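Long-range contacts in beta-galactosidase (Marinomonas sp. ef1, PDB 6Y2K), which hydrolyses terminal beta-D-galactosyl residues of beta-galactosides as a cold-active, hexameric glycoside hydrolase of family GH42: residues A[470-476]-A[496-502]; A[481-485]-A[514-518]; A[489-495]-A[575-581]; A[518-522]-A[552-557]. All blocks are in the same frame, centred on the assembly; numbering follows the deposited sequence.

How the contacts relate
All four contacts lie in the trimerisation domain that follows the TIM barrel, on one side of the chain's centre. Contact 3 pairs strands 490-493 and 576-579 inside the mixed sheet. Contact 1 adjoins it through L470, whose backbone bonds to L492 and G494. Contact 2 sets helix 478-486 against the turn 514-518, which rests on that sheet. Along the chain contacts 1, 2 and 3 interleave, their segments alternating; contact 1 closes before contact 4 opens. Contact 4 shares L518 with contact 2 and is nested inside contact 3. Centres lie about 11 to 15 Å apart, so the four form one continuous patch; K500 and Q552 reach the second subunit from it.

Contact 1 of 4, residues A[470-476]-A[496-502]; sequences LPAQAHI and RTGSKTE
L470 and P471 bring the chain off the end of strand 467-470 and over the hydroxyl of T497, with L470 O 3.6 Å from T497 OG1. A472 follows, and at Q473 the backbone folds into an inverse gamma turn in which both backbone polar groups of Q473 find partners, T497 and G498. Q473 N gives a hydrogen bond to T497 OG1 (3.1 Å), while Q473 O accepts from G498 N (2.9 Å) in a nearly straight bond whose donor stands above the carbonyl plane. T497 can serve here because OG1 lies anti to its own carbonyl carbon (chi1 -66°); the same hydroxyl bonds to G494 O. A474 O accepts from K500 N at 3.0 Å, again from above its plane. The imidazole of H475 comes next: ND1 donates to K500 O, which sits at the ring edge and in its plane, 3.0 Å away. E502 covers one face of this ring, with its backbone N toward the rim and CB 4.1 Å from the ring centroid in a CH-pi contact. I476 ends the segment, laying CD1 against T497 CG2 (3.7 Å) and G498 CA, while a water joins its N-H to K500 O. The second segment starts as a type II turn, R496 to S499, in which S499 OG and N both reach R496 O. Backbone groups thus do most of the bonding between these two mostly buried loops, and the bond to K500 O requires a proton on ND1 of H475, fixing how its ring is turned.

Contact 2 of 4, residues A[481-485]-A[514-518]; sequences QNRLN and PLASL
With CG anti to the backbone N (chi1 -168°) and a bend at chi2, Q481 lays its amide against the backbone of P514 and L515, CD coming to 3.3 Å from P514 O. The bend also directs NE2 onward along the helix, toward its C-terminal end, to N485 OD1, a hydrogen bond of 3.1 Å. The acceptor lies in the amide plane of Q481, whereas the donor stands well above the carbonyl plane of N485, 46° out of it. This bond holds the glutamine amide in its rotation, and NE2 passes 4.0 Å from L518 CB. Because N485 OD1 is also gripped by a water at 2.7 Å, which reaches S517 OG at 2.6 Å, the polar link between helix and turn runs through solvent; no direct hydrogen bond joins the two segments. N485 and L518 lie alongside each other, pointing opposite ways, OD1 resting 3.6 Å from L518 CG. On the inner side L484 CD1 meets L515 CD1 at 3.9 Å, the two side chains roughly perpendicular, and L518 CD1 lies over L484 CB and L484 O. Beneath this seam is the mixed sheet: L515 packs on A493 and Y578 and L518 on L491 and H576. Helix 478-486 and the helical turn 514-518 thus lie side by side above strands 490-493 and 576-579, as in layered alpha/beta folds.

Contact 3 of 4, residues A[489-495]-A[575-581]; sequences GVLLAGP and RHYYLGS
P495, R575 and Y577 lose the most surface where these two segments meet. R575 works at the beginning of the pairing: a bent chain brings NH1 to G489 O at 2.8 Å. The bond lies in the carbonyl plane of G489 and in that of the guanidinium, although the two planes are roughly perpendicular; the same NH1 also bonds to Y487 O. R575 O then accepts from L491 N (2.8 Å), nearly straight in line with the carbonyl. Y577 is bonded through both its N-H and its C=O, Y577 N donating to L491 O and Y577 O accepting from A493 N at 2.9 Å. Chi1 of -59° swings its ring beside its own backbone N, bringing L491 O to the ring edge, while L492 CD1 touches Y577 CB at 3.9 Å; the hydroxyl bonds to G574 O. The pairing is parallel, the two short axes 16° apart, in the middle of the mixed sheet. L492 and Y577 share the face packed by L595 of helix 585-598, and A493 and Y578 the other. Parallel central strands with helices packed against them fit an alpha/beta layout, consistent with the Glutaminase_I clan of this domain. L579 N still donates to A493 O (2.8 Å), but P495 then ends the run of bonds: its nitrogen has no hydrogen for L579 O, and its ring lies over that carbonyl, CD 3.1 Å from the oxygen.

Contact 4 of 4, residues A[518-522]-A[552-557]; sequences LLPLT and QIKTEL
T522 and K554 carry the backbone bonds of this contact: T522 N donates to K554 O at 2.9 Å and K554 N to T522 O at 3.0 Å, each donor in the plane of the carbonyl it meets. A side-chain bond adds to these at the outer end, where T555 OG1 donates to P520 O (2.8 Å). Placed anti to the backbone N (chi1 -173°), that hydroxyl faces P520 and at the same time accepts from L557 N at 3.0 Å, which makes an ST turn. P520 O is held a second time by a water that also accepts from E556 N, a bridge between the two segments. Outside the pair, Q552 bonds through NE2 to E377 of the second subunit and through OE1 to R525. The apolar contacts gather about two leucines. L557 CD1 lies 3.9 Å from L519 CD2 and also reaches P520 CD and L521 CD2, its side chain crossing those of L519 and P520 at about a right angle. L521 sets CB against T555 CB at 3.7 Å and sends CD1 to I553 CG2 at 3.9 Å. L521 and I553 both rest on Y578 and M571 of the mixed sheet, whereas K554 is exposed. The arrangement is an antiparallel hydrogen-bonded pair, T522 with K554, followed by an ST turn, in the small two-stranded sheet of 521-528 and 549-555 that packs on the mixed sheet.

Contact 1 of 4, residues A[470-476]-A[496-502]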
loop_
_atom_site.group_PDB
_atom_site.type_symbol
_atom_site.label_atom_id
_atom_site.label_comp_id
_atom_site.label_asym_id
_atom_site.label_seq_id
_atom_site.Cartn_x
_atom_site.Cartn_y
_atom_site.Cartn_z
ATOM N N LEU A 470 19.055 35.343 0.429
ATOM C CA LEU A 470 17.763 36.032 0.550
ATOM C C LEU A 470 16.683 35.058 0.058
ATOM O O LEU A 470 16.476 34.927 -1.152
ATOM C CB LEU A 470 17.713 37.320 -0.292
ATOM C CG LEU A 470 18.831 38.380 -0.296
ATOM C CD1 LEU A 470 18.266 39.757 -0.656
ATOM C CD2 LEU A 470 19.679 38.460 0.955
ATOM N N PRO A 471 16.016 34.332 0.981
ATOM C CA PRO A 471 15.106 33.287 0.504
ATOM C C PRO A 471 14.004 33.775 -0.418
ATOM O O PRO A 471 13.686 33.088 -1.389
ATOM C CB PRO A 471 14.515 32.723 1.799
ATOM C CG PRO A 471 15.595 32.935 2.796
ATOM C CD PRO A 471 16.178 34.271 2.441
ATOM N N ALA A 472 13.431 34.940 -0.106
ATOM C CA ALA A 472 12.326 35.528 -0.885
ATOM C C ALA A 472 12.118 36.985 -0.473
ATOM O O ALA A 472 11.146 37.333 0.193
ATOM C CB ALA A 472 11.053 34.723 -0.691
ATOM N N GLN A 473 13.067 37.830 -0.863
ATOM C CA GLN A 473 13.070 39.235 -0.446
ATOM C C GLN A 473 12.155 40.004 -1.401
ATOM O O GLN A 473 12.614 40.640 -2.344
ATOM C CB GLN A 473 14.507 39.775 -0.440
ATOM C CG GLN A 473 14.688 41.140 0.206
ATOM C CD GLN A 473 14.303 41.208 1.684
ATOM O OE1 GLN A 473 14.398 40.205 2.384
ATOM N NE2 GLN A 473 13.863 42.359 2.157
ATOM N N ALA A 474 10.850 39.908 -1.141
ATOM C CA ALA A 474 9.794 40.314 -2.088
ATOM C C ALA A 474 9.963 41.742 -2.599
ATOM O O ALA A 474 9.999 41.969 -3.807
ATOM C CB ALA A 474 8.419 40.118 -1.463
ATOM N N HIS A 475 10.094 42.686 -1.671
ATOM C CA HIS A 475 10.470 44.059 -2.001
ATOM C C HIS A 475 11.906 44.346 -1.578
ATOM O O HIS A 475 12.283 44.076 -0.436
ATOM C CB HIS A 475 9.527 45.063 -1.324
ATOM C CG HIS A 475 9.922 46.493 -1.544
ATOM N ND1 HIS A 475 9.968 47.064 -2.798
ATOM C CD2 HIS A 475 10.313 47.456 -0.677
ATOM C CE1 HIS A 475 10.358 48.323 -2.691
ATOM N NE2 HIS A 475 10.581 48.582 -1.415
ATOM N N ILE A 476 12.682 44.897 -2.511
ATOM C CA ILE A 476 14.054 45.334 -2.274
ATOM C C ILE A 476 14.021 46.858 -2.243
ATOM O O ILE A 476 13.683 47.487 -3.250
ATOM C CB ILE A 476 15.009 44.887 -3.415
ATOM C CG1 ILE A 476 15.046 43.353 -3.524
ATOM C CG2 ILE A 476 16.416 45.454 -3.207
ATOM C CD1 ILE A 476 15.741 42.846 -4.763
ATOM N N ARG A 496 10.896 34.860 -5.993
ATOM C CA ARG A 496 10.067 36.009 -5.599
ATOM C C ARG A 496 10.866 37.213 -5.069
ATOM O O ARG A 496 10.259 38.232 -4.736
ATOM C CB ARG A 496 8.938 35.603 -4.621
ATOM C CG ARG A 496 8.184 34.356 -5.072
ATOM C CD ARG A 496 7.080 33.909 -4.138
ATOM N NE ARG A 496 5.872 34.719 -4.264
ATOM C CZ ARG A 496 4.667 34.374 -3.810
ATOM N NH1 ARG A 496 4.473 33.222 -3.164
ATOM N NH2 ARG A 496 3.648 35.197 -3.988
ATOM N N THR A 497 12.199 37.127 -5.031
ATOM C CA THR A 497 13.033 38.278 -4.674
ATOM C C THR A 497 12.875 39.395 -5.724
ATOM O O THR A 497 12.960 39.146 -6.934
ATOM C CB THR A 497 14.518 37.898 -4.527
ATOM O OG1 THR A 497 14.687 37.016 -3.400
ATOM C CG2 THR A 497 15.398 39.149 -4.336
ATOM N N GLY A 498 12.640 40.617 -5.246
ATOM C CA GLY A 498 12.418 41.765 -6.118
ATOM C C GLY A 498 11.176 41.684 -7.003
ATOM O O GLY A 498 11.154 42.259 -8.093
ATOM N N SER A 499 10.146 40.975 -6.535
ATOM C CA SER A 499 8.911 40.789 -7.293
ATOM C C SER A 499 7.806 41.814 -6.971
ATOM O O SER A 499 6.784 41.848 -7.661
ATOM C CB SER A 499 8.377 39.363 -7.087
ATOM O OG SER A 499 8.024 39.122 -5.734
ATOM N N LYS A 500 7.995 42.624 -5.927
ATOM C CA LYS A 500 6.996 43.621 -5.522
ATOM C C LYS A 500 7.622 44.977 -5.216
ATOM O O LYS A 500 8.723 45.058 -4.655
ATOM C CB LYS A 500 6.212 43.160 -4.277
ATOM C CG LYS A 500 5.479 41.831 -4.401
ATOM C CD LYS A 500 4.313 41.893 -5.369
ATOM C CE LYS A 500 3.689 40.523 -5.584
ATOM N NZ LYS A 500 2.713 40.529 -6.708
ATOM N N THR A 501 6.885 46.036 -5.541
ATOM C CA THR A 501 7.202 47.391 -5.091
ATOM C C THR A 501 6.806 47.555 -3.606
ATOM O O THR A 501 6.224 46.647 -2.995
ATOM C CB THR A 501 6.447 48.444 -5.928
ATOM O OG1 THR A 501 5.037 48.260 -5.762
ATOM C CG2 THR A 501 6.814 48.344 -7.432
ATOM N N GLU A 502 7.115 48.719 -3.036
ATOM C CA GLU A 502 6.745 49.030 -1.648
ATOM C C GLU A 502 5.225 49.002 -1.412
ATOM O O GLU A 502 4.779 48.655 -0.315
ATOM C CB GLU A 502 7.310 50.402 -1.224
ATOM C CG GLU A 502 7.519 50.578 0.290
ATOM C CD GLU A 502 6.260 50.895 1.108
ATOM O OE1 GLU A 502 5.297 51.480 0.576
ATOM O OE2 GLU A 502 6.250 50.567 2.317
HETATM O O HOH W 1 11.520 45.129 -5.208
#

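Contact 2 of 4, residues A[481-485]-A[514-518]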
loop_
_atom_site.group_PDB
_atom_site.type_symbol
_atom_site.label_atom_id
_atom_site.label_comp_id
_atom_site.label_asym_id
_atom_site.label_seq_id
_atom_site.Cartn_x
_atom_site.Cartn_y
_atom_site.Cartn_z
ATOM N N GLN A 481 19.365 47.474 -2.273
ATOM C CA GLN A 481 20.015 47.206 -3.563
ATOM C C GLN A 481 21.444 47.777 -3.629
ATOM O O GLN A 481 22.342 47.124 -4.169
ATOM C CB GLN A 481 19.178 47.689 -4.753
ATOM C CG GLN A 481 19.678 47.180 -6.108
ATOM C CD GLN A 481 19.757 45.657 -6.189
ATOM O OE1 GLN A 481 18.812 44.955 -5.814
ATOM N NE2 GLN A 481 20.887 45.144 -6.680
ATOM N N ASN A 482 21.650 48.968 -3.062
ATOM C CA ASN A 482 23.001 49.557 -2.961
ATOM C C ASN A 482 23.951 48.677 -2.149
ATOM O O ASN A 482 25.088 48.446 -2.566
ATOM C CB ASN A 482 22.960 50.957 -2.335
ATOM C CG ASN A 482 22.330 51.992 -3.245
ATOM O OD1 ASN A 482 22.419 51.907 -4.474
ATOM N ND2 ASN A 482 21.688 52.991 -2.638
ATOM N N ARG A 483 23.480 48.185 -1.003
ATOM C CA ARG A 483 24.264 47.255 -0.186
ATOM C C ARG A 483 24.582 45.952 -0.939
ATOM O O ARG A 483 25.694 45.442 -0.839
ATOM C CB ARG A 483 23.568 46.950 1.146
ATOM C CG ARG A 483 23.577 48.116 2.137
ATOM C CD ARG A 483 23.102 47.699 3.525
ATOM N NE ARG A 483 21.675 47.366 3.538
ATOM C CZ ARG A 483 20.667 48.244 3.586
ATOM N NH1 ARG A 483 19.407 47.806 3.594
ATOM N NH2 ARG A 483 20.893 49.561 3.619
ATOM N N LEU A 484 23.620 45.434 -1.704
ATOM C CA LEU A 484 23.857 44.239 -2.526
ATOM C C LEU A 484 24.867 44.503 -3.635
ATOM O O LEU A 484 25.735 43.662 -3.881
ATOM C CB LEU A 484 22.558 43.684 -3.119
ATOM C CG LEU A 484 21.521 43.161 -2.110
ATOM C CD1 LEU A 484 20.258 42.730 -2.845
ATOM C CD2 LEU A 484 22.071 42.019 -1.276
ATOM N N ASN A 485 24.773 45.671 -4.274
ATOM C CA ASN A 485 25.712 46.051 -5.347
ATOM C C ASN A 485 27.176 46.082 -4.882
ATOM O O ASN A 485 28.066 45.696 -5.634
ATOM C CB ASN A 485 25.334 47.415 -5.954
ATOM C CG ASN A 485 24.056 47.364 -6.783
ATOM O OD1 ASN A 485 23.653 46.308 -7.284
ATOM N ND2 ASN A 485 23.413 48.520 -6.937
ATOM N N PRO A 514 14.622 45.603 -8.807
ATOM C CA PRO A 514 15.934 46.256 -8.626
ATOM C C PRO A 514 17.135 45.321 -8.745
ATOM O O PRO A 514 18.222 45.785 -9.078
ATOM C CB PRO A 514 15.858 46.825 -7.203
ATOM C CG PRO A 514 14.412 46.937 -6.915
ATOM C CD PRO A 514 13.768 45.787 -7.621
ATOM N N LEU A 515 16.941 44.027 -8.474
ATOM C CA LEU A 515 18.021 43.036 -8.563
ATOM C C LEU A 515 18.485 42.764 -10.001
ATOM O O LEU A 515 19.581 42.258 -10.196
ATOM C CB LEU A 515 17.578 41.706 -7.919
ATOM C CG LEU A 515 18.662 40.677 -7.575
ATOM C CD1 LEU A 515 19.376 41.053 -6.285
ATOM C CD2 LEU A 515 18.074 39.280 -7.452
ATOM N N ALA A 516 17.656 43.075 -10.996
ATOM C CA ALA A 516 17.976 42.783 -12.395
ATOM C C ALA A 516 19.276 43.413 -12.911
ATOM O O ALA A 516 19.906 42.847 -13.799
ATOM C CB ALA A 516 16.817 43.168 -13.310
ATOM N N SER A 517 19.674 44.566 -12.382
ATOM C CA SER A 517 20.970 45.159 -12.746
ATOM C C SER A 517 22.142 44.285 -12.281
ATOM O O SER A 517 23.144 44.191 -12.976
ATOM C CB SER A 517 21.109 46.592 -12.201
ATOM O OG SER A 517 21.019 46.622 -10.782
ATOM N N LEU A 518 21.996 43.629 -11.130
ATOM C CA LEU A 518 23.023 42.725 -10.584
ATOM C C LEU A 518 22.949 41.322 -11.211
ATOM O O LEU A 518 23.972 40.672 -11.456
ATOM C CB LEU A 518 22.835 42.584 -9.064
ATOM C CG LEU A 518 23.981 42.852 -8.084
ATOM C CD1 LEU A 518 23.708 42.103 -6.786
ATOM C CD2 LEU A 518 25.370 42.532 -8.624
HETATM O O HOH W 2 23.483 46.473 -9.930
#

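Contact 3 of 4, residues A[489-495]-A[575-581]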
loop_
_atom_site.group_PDB
_atom_site.type_symbol
_atom_site.label_atom_id
_atom_site.label_comp_id
_atom_site.label_asym_id
_atom_site.label_seq_id
_atom_site.Cartn_x
_atom_site.Cartn_y
_atom_site.Cartn_z
ATOM N N GLY A 489 30.863 39.319 -0.702
ATOM C CA GLY A 489 30.705 37.871 -0.525
ATOM C C GLY A 489 29.896 37.235 -1.650
ATOM O O GLY A 489 29.739 37.822 -2.731
ATOM N N VAL A 490 29.377 36.034 -1.384
ATOM C CA VAL A 490 28.593 35.274 -2.354
ATOM C C VAL A 490 27.097 35.460 -2.073
ATOM O O VAL A 490 26.660 35.285 -0.950
ATOM C CB VAL A 490 28.969 33.775 -2.314
ATOM C CG1 VAL A 490 28.108 32.966 -3.279
ATOM C CG2 VAL A 490 30.448 33.595 -2.646
ATOM N N LEU A 491 26.329 35.812 -3.102
ATOM C CA LEU A 491 24.885 36.060 -2.978
ATOM C C LEU A 491 24.055 34.986 -3.669
ATOM O O LEU A 491 24.282 34.696 -4.848
ATOM C CB LEU A 491 24.523 37.415 -3.604
ATOM C CG LEU A 491 23.032 37.771 -3.690
ATOM C CD1 LEU A 491 22.427 37.942 -2.301
ATOM C CD2 LEU A 491 22.813 39.020 -4.542
ATOM N N LEU A 492 23.075 34.443 -2.940
ATOM C CA LEU A 492 21.976 33.663 -3.525
ATOM C C LEU A 492 20.644 34.365 -3.240
ATOM O O LEU A 492 20.223 34.476 -2.081
ATOM C CB LEU A 492 21.953 32.238 -2.956
ATOM C CG LEU A 492 20.787 31.340 -3.419
ATOM C CD1 LEU A 492 20.808 31.182 -4.930
ATOM C CD2 LEU A 492 20.808 29.980 -2.734
ATOM N N ALA A 493 19.992 34.842 -4.295
ATOM C CA ALA A 493 18.648 35.397 -4.204
ATOM C C ALA A 493 17.647 34.318 -4.598
ATOM O O ALA A 493 17.776 33.697 -5.650
ATOM C CB ALA A 493 18.504 36.606 -5.108
ATOM N N GLY A 494 16.658 34.091 -3.740
ATOM C CA GLY A 494 15.687 33.033 -3.939
ATOM C C GLY A 494 14.454 33.500 -4.680
ATOM O O GLY A 494 14.332 34.686 -5.013
ATOM N N PRO A 495 13.519 32.572 -4.957
ATOM C CA PRO A 495 12.343 32.930 -5.757
ATOM C C PRO A 495 11.499 34.045 -5.132
ATOM O O PRO A 495 11.415 34.148 -3.904
ATOM C CB PRO A 495 11.542 31.627 -5.822
ATOM C CG PRO A 495 12.536 30.550 -5.545
ATOM C CD PRO A 495 13.546 31.142 -4.616
ATOM N N ARG A 575 30.083 35.615 -8.142
ATOM C CA ARG A 575 29.583 35.697 -6.771
ATOM C C ARG A 575 28.070 35.977 -6.657
ATOM O O ARG A 575 27.586 36.211 -5.551
ATOM C CB ARG A 575 30.365 36.778 -6.008
ATOM C CG ARG A 575 31.867 36.526 -5.918
ATOM C CD ARG A 575 32.557 37.527 -4.992
ATOM N NE ARG A 575 32.612 38.874 -5.574
ATOM C CZ ARG A 575 31.735 39.869 -5.373
ATOM N NH1 ARG A 575 30.668 39.740 -4.573
ATOM N NH2 ARG A 575 31.932 41.037 -5.992
ATOM N N HIS A 576 27.330 35.945 -7.766
ATOM C CA HIS A 576 25.895 36.269 -7.755
ATOM C C HIS A 576 25.055 35.170 -8.412
ATOM O O HIS A 576 25.318 34.781 -9.549
ATOM C CB HIS A 576 25.652 37.609 -8.453
ATOM C CG HIS A 576 26.508 38.721 -7.925
ATOM N ND1 HIS A 576 27.708 39.080 -8.504
ATOM C CD2 HIS A 576 26.350 39.534 -6.853
ATOM C CE1 HIS A 576 28.246 40.073 -7.817
ATOM N NE2 HIS A 576 27.442 40.368 -6.810
ATOM N N TYR A 577 24.042 34.683 -7.687
ATOM C CA TYR A 577 23.164 33.597 -8.155
ATOM C C TYR A 577 21.701 33.905 -7.847
ATOM O O TYR A 577 21.403 34.547 -6.837
ATOM C CB TYR A 577 23.587 32.262 -7.514
ATOM C CG TYR A 577 25.025 31.920 -7.842
ATOM C CD1 TYR A 577 26.079 32.481 -7.116
ATOM C CD2 TYR A 577 25.337 31.088 -8.916
ATOM C CE1 TYR A 577 27.399 32.207 -7.439
ATOM C CE2 TYR A 577 26.653 30.795 -9.244
ATOM C CZ TYR A 577 27.680 31.358 -8.503
ATOM O OH TYR A 577 28.990 31.085 -8.824
ATOM N N TYR A 578 20.816 33.478 -8.748
ATOM C CA TYR A 578 19.367 33.566 -8.581
ATOM C C TYR A 578 18.733 32.172 -8.705
ATOM O O TYR A 578 19.043 31.420 -9.639
ATOM C CB TYR A 578 18.728 34.492 -9.627
ATOM C CG TYR A 578 17.231 34.645 -9.431
ATOM C CD1 TYR A 578 16.727 35.512 -8.467
ATOM C CD2 TYR A 578 16.318 33.884 -10.172
ATOM C CE1 TYR A 578 15.356 35.630 -8.258
ATOM C CE2 TYR A 578 14.945 34.007 -9.977
ATOM C CZ TYR A 578 14.470 34.875 -9.013
ATOM O OH TYR A 578 13.115 35.016 -8.794
ATOM N N LEU A 579 17.825 31.863 -7.777
ATOM C CA LEU A 579 17.048 30.627 -7.783
ATOM C C LEU A 579 15.587 30.985 -8.030
ATOM O O LEU A 579 15.013 31.769 -7.282
ATOM C CB LEU A 579 17.213 29.915 -6.435
ATOM C CG LEU A 579 16.339 28.693 -6.101
ATOM C CD1 LEU A 579 16.586 27.556 -7.079
ATOM C CD2 LEU A 579 16.605 28.245 -4.673
ATOM N N GLY A 580 14.987 30.395 -9.057
ATOM C CA GLY A 580 13.628 30.724 -9.483
ATOM C C GLY A 580 12.546 29.705 -9.154
ATOM O O GLY A 580 11.370 29.983 -9.377
ATOM N N SER A 581 12.929 28.524 -8.655
ATOM C CA SER A 581 11.962 27.508 -8.218
ATOM C C SER A 581 12.317 26.990 -6.832
ATOM O O SER A 581 13.497 27.014 -6.447
ATOM C CB SER A 581 11.919 26.337 -9.205
ATOM O OG SER A 581 11.541 26.765 -10.514
#

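Contact 4 of 4, residues A[518-522]-A[552-557]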
loop_
_atom_site.group_PDB
_atom_site.type_symbol
_atom_site.label_atom_id
_atom_site.label_comp_id
_atom_site.label_asym_id
_atom_site.label_seq_id
_atom_site.Cartn_x
_atom_site.Cartn_y
_atom_site.Cartn_z
ATOM N N LEU A 518 21.996 43.629 -11.130
ATOM C CA LEU A 518 23.023 42.725 -10.584
ATOM C C LEU A 518 22.949 41.322 -11.211
ATOM O O LEU A 518 23.972 40.672 -11.456
ATOM C CB LEU A 518 22.835 42.584 -9.064
ATOM C CG LEU A 518 23.981 42.852 -8.084
ATOM C CD1 LEU A 518 23.708 42.103 -6.786
ATOM C CD2 LEU A 518 25.370 42.532 -8.624
ATOM N N LEU A 519 21.720 40.844 -11.403
ATOM C CA LEU A 519 21.445 39.503 -11.905
ATOM C C LEU A 519 20.488 39.628 -13.085
ATOM O O LEU A 519 19.272 39.615 -12.894
ATOM C CB LEU A 519 20.844 38.649 -10.783
ATOM C CG LEU A 519 21.887 38.029 -9.853
ATOM C CD1 LEU A 519 21.331 37.707 -8.471
ATOM C CD2 LEU A 519 22.454 36.777 -10.501
ATOM N N PRO A 520 21.029 39.803 -14.311
ATOM C CA PRO A 520 20.142 40.072 -15.450
ATOM C C PRO A 520 19.293 38.866 -15.886
ATOM O O PRO A 520 19.777 37.948 -16.553
ATOM C CB PRO A 520 21.102 40.533 -16.555
ATOM C CG PRO A 520 22.432 39.972 -16.178
ATOM C CD PRO A 520 22.453 39.927 -14.677
ATOM N N LEU A 521 18.025 38.899 -15.488
ATOM C CA LEU A 521 17.036 37.907 -15.897
ATOM C C LEU A 521 15.642 38.517 -15.818
ATOM O O LEU A 521 15.456 39.566 -15.194
ATOM C CB LEU A 521 17.139 36.679 -14.993
ATOM C CG LEU A 521 16.872 36.910 -13.498
ATOM C CD1 LEU A 521 15.502 36.374 -13.110
ATOM C CD2 LEU A 521 17.944 36.257 -12.647
ATOM N N THR A 522 14.674 37.861 -16.455
ATOM C CA THR A 522 13.289 38.299 -16.443
ATOM C C THR A 522 12.383 37.128 -16.074
ATOM O O THR A 522 12.430 36.091 -16.726
ATOM C CB THR A 522 12.875 38.854 -17.820
ATOM O OG1 THR A 522 13.710 39.968 -18.151
ATOM C CG2 THR A 522 11.411 39.314 -17.819
ATOM N N GLN A 552 9.049 30.903 -14.768
ATOM C CA GLN A 552 9.445 30.810 -16.171
ATOM C C GLN A 552 10.341 32.018 -16.456
ATOM O O GLN A 552 9.862 33.162 -16.421
ATOM C CB GLN A 552 8.211 30.827 -17.074
ATOM C CG GLN A 552 8.515 30.738 -18.564
ATOM C CD GLN A 552 7.261 30.843 -19.419
ATOM O OE1 GLN A 552 6.310 30.065 -19.252
ATOM N NE2 GLN A 552 7.258 31.787 -20.342
ATOM N N ILE A 553 11.621 31.766 -16.741
ATOM C CA ILE A 553 12.656 32.810 -16.753
ATOM C C ILE A 553 13.389 32.859 -18.096
ATOM O O ILE A 553 13.660 31.820 -18.706
ATOM C CB ILE A 553 13.671 32.575 -15.611
ATOM C CG1 ILE A 553 13.001 32.802 -14.246
ATOM C CG2 ILE A 553 14.895 33.490 -15.728
ATOM C CD1 ILE A 553 13.805 32.298 -13.063
ATOM N N LYS A 554 13.693 34.076 -18.544
ATOM C CA LYS A 554 14.582 34.314 -19.677
ATOM C C LYS A 554 15.848 34.983 -19.149
ATOM O O LYS A 554 15.778 35.970 -18.412
ATOM C CB LYS A 554 13.905 35.188 -20.736
ATOM C CG LYS A 554 14.780 35.438 -21.960
ATOM C CD LYS A 554 13.961 35.845 -23.176
ATOM C CE LYS A 554 14.844 36.025 -24.407
ATOM N NZ LYS A 554 14.076 35.840 -25.675
ATOM N N THR A 555 16.999 34.418 -19.492
ATOM C CA THR A 555 18.295 34.952 -19.066
ATOM C C THR A 555 19.401 34.470 -19.992
ATOM O O THR A 555 19.258 33.434 -20.633
ATOM C CB THR A 555 18.640 34.542 -17.616
ATOM O OG1 THR A 555 19.829 35.217 -17.181
ATOM C CG2 THR A 555 18.858 33.028 -17.485
ATOM N N GLU A 556 20.492 35.236 -20.054
ATOM C CA GLU A 556 21.727 34.791 -20.697
ATOM C C GLU A 556 22.742 34.283 -19.673
ATOM O O GLU A 556 23.785 33.759 -20.048
ATOM C CB GLU A 556 22.347 35.925 -21.526
ATOM C CG GLU A 556 21.483 36.410 -22.677
ATOM C CD GLU A 556 21.116 35.307 -23.653
ATOM O OE1 GLU A 556 19.948 35.281 -24.099
ATOM O OE2 GLU A 556 21.989 34.455 -23.971
ATOM N N LEU A 557 22.433 34.403 -18.384
ATOM C CA LEU A 557 23.317 33.890 -17.341
ATOM C C LEU A 557 23.493 32.371 -17.481
ATOM O O LEU A 557 22.566 31.690 -17.909
ATOM C CB LEU A 557 22.760 34.215 -15.949
ATOM C CG LEU A 557 22.774 35.677 -15.524
ATOM C CD1 LEU A 557 21.912 35.863 -14.287
ATOM C CD2 LEU A 557 24.198 36.169 -15.270
HETATM O O HOH W 3 21.223 37.840 -18.856
#